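Long-range contacts in 4-alpha-glucanotransferase (Aquifex aeolicus, PDB 1TZ7), which is an amylomaltase, an enzyme of the 4-alpha-glucanotransferase family whose core is a (beta/alpha)8 barrel: residues Y37-L42 and G113-E118; N87-D92 and V119-K124. All coordinates share one frame; numbering follows the deposited sequence.

Contact 1. Residues Y37-L42 and G113-E118; sequences YGIGDL and GEALYE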
# COMPACT_ATOMS: atom_id res chain seq x y z
N TYR A 37 8.18 -19.47 3.76
CA TYR A 37 6.85 -20.11 3.68
C TYR A 37 6.01 -19.61 2.49
O TYR A 37 4.79 -19.48 2.59
CB TYR A 37 6.11 -19.93 5.00
CG TYR A 37 6.85 -20.52 6.17
CD1 TYR A 37 6.97 -21.90 6.31
CD2 TYR A 37 7.46 -19.71 7.12
CE1 TYR A 37 7.66 -22.46 7.36
CE2 TYR A 37 8.16 -20.26 8.18
CZ TYR A 37 8.26 -21.63 8.30
OH TYR A 37 8.95 -22.19 9.35
N GLY A 38 6.68 -19.36 1.37
CA GLY A 38 6.01 -19.13 0.10
C GLY A 38 5.79 -17.66 -0.18
O GLY A 38 5.44 -17.27 -1.28
N ILE A 39 5.99 -16.84 0.84
CA ILE A 39 5.74 -15.41 0.75
C ILE A 39 6.44 -14.69 1.91
O ILE A 39 6.71 -15.30 2.94
CB ILE A 39 4.20 -15.14 0.78
CG1 ILE A 39 3.90 -13.70 0.40
CG2 ILE A 39 3.62 -15.46 2.17
CD1 ILE A 39 2.47 -13.48 -0.08
N GLY A 40 6.72 -13.41 1.73
CA GLY A 40 7.32 -12.61 2.79
C GLY A 40 6.34 -12.40 3.94
O GLY A 40 5.13 -12.34 3.72
N ASP A 41 6.87 -12.30 5.17
CA ASP A 41 6.03 -12.17 6.36
C ASP A 41 6.65 -11.24 7.42
O ASP A 41 7.71 -10.66 7.20
CB ASP A 41 5.73 -13.57 6.96
CG ASP A 41 6.99 -14.35 7.31
OD1 ASP A 41 7.90 -13.77 7.94
OD2 ASP A 41 7.15 -15.54 7.00
N LEU A 42 5.97 -11.10 8.56
CA LEU A 42 6.36 -10.14 9.58
C LEU A 42 7.32 -10.76 10.60
O LEU A 42 7.47 -10.26 11.72
CB LEU A 42 5.12 -9.60 10.30
CG LEU A 42 4.03 -9.00 9.41
CD1 LEU A 42 2.82 -8.57 10.23
CD2 LEU A 42 4.57 -7.84 8.60
N GLY A 113 11.48 -18.18 -4.16
CA GLY A 113 11.11 -17.79 -5.50
C GLY A 113 10.06 -16.70 -5.48
O GLY A 113 10.04 -15.86 -4.58
N GLU A 114 9.19 -16.70 -6.48
CA GLU A 114 8.08 -15.74 -6.54
C GLU A 114 7.02 -16.07 -5.49
O GLU A 114 6.91 -17.21 -5.03
CB GLU A 114 7.45 -15.74 -7.93
CG GLU A 114 8.41 -15.38 -9.06
CD GLU A 114 8.81 -13.91 -9.04
OE1 GLU A 114 8.23 -13.13 -9.81
OE2 GLU A 114 9.72 -13.55 -8.25
N ALA A 115 6.25 -15.05 -5.11
CA ALA A 115 5.21 -15.21 -4.09
C ALA A 115 4.17 -16.22 -4.54
O ALA A 115 3.58 -16.08 -5.62
CB ALA A 115 4.56 -13.88 -3.79
N LEU A 116 3.95 -17.23 -3.72
CA LEU A 116 3.07 -18.33 -4.06
C LEU A 116 1.67 -18.08 -3.48
O LEU A 116 1.23 -18.76 -2.55
CB LEU A 116 3.63 -19.65 -3.50
CG LEU A 116 4.68 -20.46 -4.30
CD1 LEU A 116 5.16 -19.84 -5.61
CD2 LEU A 116 5.82 -21.03 -3.45
N TYR A 117 0.98 -17.08 -4.04
CA TYR A 117 -0.28 -16.59 -3.46
C TYR A 117 -1.30 -17.71 -3.29
O TYR A 117 -1.82 -17.92 -2.20
CB TYR A 117 -0.86 -15.46 -4.31
CG TYR A 117 -0.19 -14.12 -4.07
CD1 TYR A 117 0.64 -13.55 -5.03
CD2 TYR A 117 -0.39 -13.44 -2.88
CE1 TYR A 117 1.25 -12.34 -4.80
CE2 TYR A 117 0.22 -12.22 -2.64
CZ TYR A 117 1.04 -11.67 -3.61
OH TYR A 117 1.65 -10.46 -3.38
N GLU A 118 -1.58 -18.42 -4.38
CA GLU A 118 -2.55 -19.51 -4.36
C GLU A 118 -2.30 -20.44 -3.17
O GLU A 118 -3.24 -20.78 -2.42
CB GLU A 118 -2.49 -20.33 -5.66
CG GLU A 118 -3.04 -19.60 -6.89
CD GLU A 118 -1.98 -18.79 -7.61
OE1 GLU A 118 -0.86 -18.66 -7.07
OE2 GLU A 118 -2.26 -18.28 -8.72
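Ile39 reaches Tyr117 because its CG1 branch stands opposite the backbone N (chi1 -168°) and the chain then runs on extended to CD1. The Tyr117 ring leaves the backbone anti to the carbonyl carbon, and its CD2-CE2 side comes near Ile39 CD1. The two side chains cross at about a right angle. Here the loop after the first strand of the (beta/alpha)8 barrel, 23-27, meets the N-terminus of helix 117-133.

One backbone hydrogen bond carries the polar part. Leu116 N, at the N-cap position of the helix, donates to Gly38 O at 2.9 Å. The bond is nearly straight, 173° at the hydrogen, and the donor lies 15° from the carbonyl plane. Ala115 CA comes within 3.5 Å of Gly38 O, a CA-H...O contact. One carbonyl oxygen thus receives two neighbouring groups of the turn before the helix.

Gly38 has a positive phi, and its bare CA lies against the Leu116 side chain. Leu116 CD2 is modelled 4.0 Å from Gly38 CA, but its position is less certain. Arg480 hydrogen-bonds to the Ala115 backbone and forms a salt bridge with Glu118. The Tyr117 hydroxyl is bonded to Trp479 O, which fixes the far end of the ring.

The apolar part is small and buried. Ile39 CG1 is 4.2 Å from Ala115 CB. Beyond it, Ile39 CD1 approaches the Tyr117 ring obliquely, at 3.6 Å from Tyr117 CE2.

Contact 2. Residues N87-D92 and V119-K124; sequences NYVLID and VVYEYK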
# COMPACT_ATOMS: atom_id res chain seq x y z
N ASN A 87 -3.49 -8.35 6.19
CA ASN A 87 -3.48 -9.47 5.26
C ASN A 87 -2.86 -10.72 5.91
O ASN A 87 -1.68 -10.72 6.26
CB ASN A 87 -2.67 -9.08 4.01
CG ASN A 87 -2.89 -10.01 2.84
OD1 ASN A 87 -3.72 -10.93 2.89
ND2 ASN A 87 -2.15 -9.77 1.75
N TYR A 88 -3.66 -11.77 6.08
CA TYR A 88 -3.27 -12.90 6.93
C TYR A 88 -2.10 -13.73 6.34
O TYR A 88 -1.42 -14.44 7.08
CB TYR A 88 -4.48 -13.82 7.23
CG TYR A 88 -4.92 -14.73 6.08
CD1 TYR A 88 -4.34 -15.99 5.91
CD2 TYR A 88 -5.92 -14.34 5.20
CE1 TYR A 88 -4.74 -16.83 4.87
CE2 TYR A 88 -6.34 -15.18 4.16
CZ TYR A 88 -5.74 -16.42 4.00
OH TYR A 88 -6.15 -17.25 2.97
N VAL A 89 -1.88 -13.62 5.03
CA VAL A 89 -0.78 -14.35 4.38
C VAL A 89 0.60 -13.74 4.73
O VAL A 89 1.63 -14.35 4.46
CB VAL A 89 -0.94 -14.40 2.83
CG1 VAL A 89 -2.19 -15.18 2.45
CG2 VAL A 89 -0.98 -13.00 2.23
N LEU A 90 0.59 -12.55 5.33
CA LEU A 90 1.83 -11.90 5.77
C LEU A 90 2.21 -12.32 7.20
O LEU A 90 3.23 -11.89 7.72
CB LEU A 90 1.68 -10.38 5.72
CG LEU A 90 1.20 -9.79 4.39
CD1 LEU A 90 1.10 -8.28 4.50
CD2 LEU A 90 2.13 -10.18 3.26
N ILE A 91 1.40 -13.16 7.81
CA ILE A 91 1.66 -13.60 9.18
C ILE A 91 2.80 -14.61 9.21
O ILE A 91 2.88 -15.51 8.37
CB ILE A 91 0.38 -14.20 9.81
CG1 ILE A 91 -0.60 -13.08 10.14
CG2 ILE A 91 0.73 -14.99 11.07
CD1 ILE A 91 -2.00 -13.57 10.53
N ASP A 92 3.68 -14.45 10.19
CA ASP A 92 4.77 -15.40 10.42
C ASP A 92 4.25 -16.60 11.22
O ASP A 92 3.88 -16.47 12.38
CB ASP A 92 5.90 -14.71 11.20
CG ASP A 92 6.99 -15.67 11.62
OD1 ASP A 92 7.19 -16.70 10.94
OD2 ASP A 92 7.70 -15.48 12.63
N VAL A 119 -1.04 -20.84 -3.00
CA VAL A 119 -0.73 -21.87 -2.01
C VAL A 119 -0.69 -21.32 -0.58
O VAL A 119 -1.04 -22.03 0.36
CB VAL A 119 0.59 -22.72 -2.34
CG1 VAL A 119 1.20 -22.40 -3.68
CG2 VAL A 119 1.57 -22.80 -1.19
N VAL A 120 -0.30 -20.06 -0.41
CA VAL A 120 -0.19 -19.48 0.94
C VAL A 120 -1.56 -19.06 1.50
O VAL A 120 -1.76 -19.08 2.71
CB VAL A 120 0.79 -18.27 0.99
CG1 VAL A 120 2.19 -18.70 0.56
CG2 VAL A 120 0.29 -17.11 0.14
N TYR A 121 -2.50 -18.69 0.62
CA TYR A 121 -3.89 -18.46 1.05
C TYR A 121 -4.42 -19.70 1.75
O TYR A 121 -5.03 -19.60 2.81
CB TYR A 121 -4.79 -18.13 -0.15
CG TYR A 121 -4.62 -16.71 -0.68
CD1 TYR A 121 -4.67 -15.61 0.17
CD2 TYR A 121 -4.42 -16.48 -2.04
CE1 TYR A 121 -4.51 -14.32 -0.32
CE2 TYR A 121 -4.27 -15.19 -2.53
CZ TYR A 121 -4.31 -14.12 -1.68
OH TYR A 121 -4.16 -12.85 -2.18
N GLU A 122 -4.17 -20.86 1.15
CA GLU A 122 -4.69 -22.13 1.68
C GLU A 122 -3.87 -22.62 2.87
O GLU A 122 -4.43 -23.10 3.87
CB GLU A 122 -4.67 -23.21 0.57
CG GLU A 122 -5.84 -23.11 -0.40
CD GLU A 122 -7.17 -23.50 0.23
OE1 GLU A 122 -7.16 -24.07 1.35
OE2 GLU A 122 -8.22 -23.23 -0.39
N TYR A 123 -2.55 -22.51 2.76
CA TYR A 123 -1.63 -23.06 3.75
C TYR A 123 -1.67 -22.27 5.07
O TYR A 123 -1.73 -22.84 6.15
CB TYR A 123 -0.20 -23.08 3.21
CG TYR A 123 0.83 -23.54 4.21
CD1 TYR A 123 0.69 -24.76 4.87
CD2 TYR A 123 1.94 -22.76 4.51
CE1 TYR A 123 1.62 -25.19 5.79
CE2 TYR A 123 2.89 -23.18 5.43
CZ TYR A 123 2.72 -24.40 6.07
OH TYR A 123 3.65 -24.83 6.98
N LYS A 124 -1.62 -20.95 4.97
CA LYS A 124 -1.63 -20.09 6.15
C LYS A 124 -3.02 -20.06 6.81
O LYS A 124 -3.13 -19.90 8.02
CB LYS A 124 -1.18 -18.68 5.80
CG LYS A 124 0.26 -18.60 5.29
CD LYS A 124 1.11 -17.67 6.14
CE LYS A 124 2.54 -17.60 5.64
NZ LYS A 124 3.02 -16.20 5.50
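Lys124 and Tyr88 make the polar links between loop 87-92 and helix 117-133. The Lys124 ammonium group bonds to two carbonyls of the loop. Lys124 NZ lies 3.0 Å from Ile91 O and is modelled 2.5 Å from Val89 O, a length too short to be taken literally and therefore doubtful. The approach to Val89 O is from above the carbonyl plane, 43° out of it. The approach to Ile91 O is tilted less. Bends at chi2 and chi4, both unusual, bring NZ within bonding distance of both oxygens. Val89 O is in the 3-10 segment 88-90 and Ile91 O just after it, so the positive charge is probably favoured there.

The second link runs the other way. Tyr88 OH donates to Tyr121 O on the helix at 2.6 Å. The hydroxyl comes in from the side of the C=O, at 110°, and the oxygen sits at the ring edge. Tyr88 CG lies between its own N and carbonyl carbon (chi1 76°), which directs the hydroxyl toward Tyr121 O.

The apolar contacts centre on Val89 CG1, 3.4 Å from Tyr121 CD1 and 3.9 Å from Val120 CG2. Within the loop it also lies over the Tyr88 ring, offset toward the rim. Lys124 CB lies at the edge of the Tyr88 ring, 4.1 Å from CE1. The Tyr121 hydroxyl is bonded to Thr69 and Asn75. Helix 192-218 packs on Tyr88 and Ile91.

A 3-10 turn packs here on helix 117-133, both within the long connection between barrel strands 60-62 and 222-227 of the (beta/alpha)8 fold.

Overall arrangement
From the N terminus the chain passes barrel strand 23-27, loop 37-42, helix 44-56 and strand 60-62. It then makes loop 87-92, short helix 94-98 and the turn at 113-118 that starts helix 117-133. Contact 1 closes a long loop from 37-42 to 113-118. Contact 2 closes a shorter one from 87-92 to 119-124. The segments alternate, so the two closures cross rather than nest. Their centres are about 8 Å apart. Loops 37-42 and 87-92 also meet directly, with a probable hydrogen bond of 3.0 Å from Leu42 N to Leu90 O. Helix 117-133, itself part of the connection after strand 60-62, joins loop 87-92 of that connection to loop 37-42 after strand 23-27.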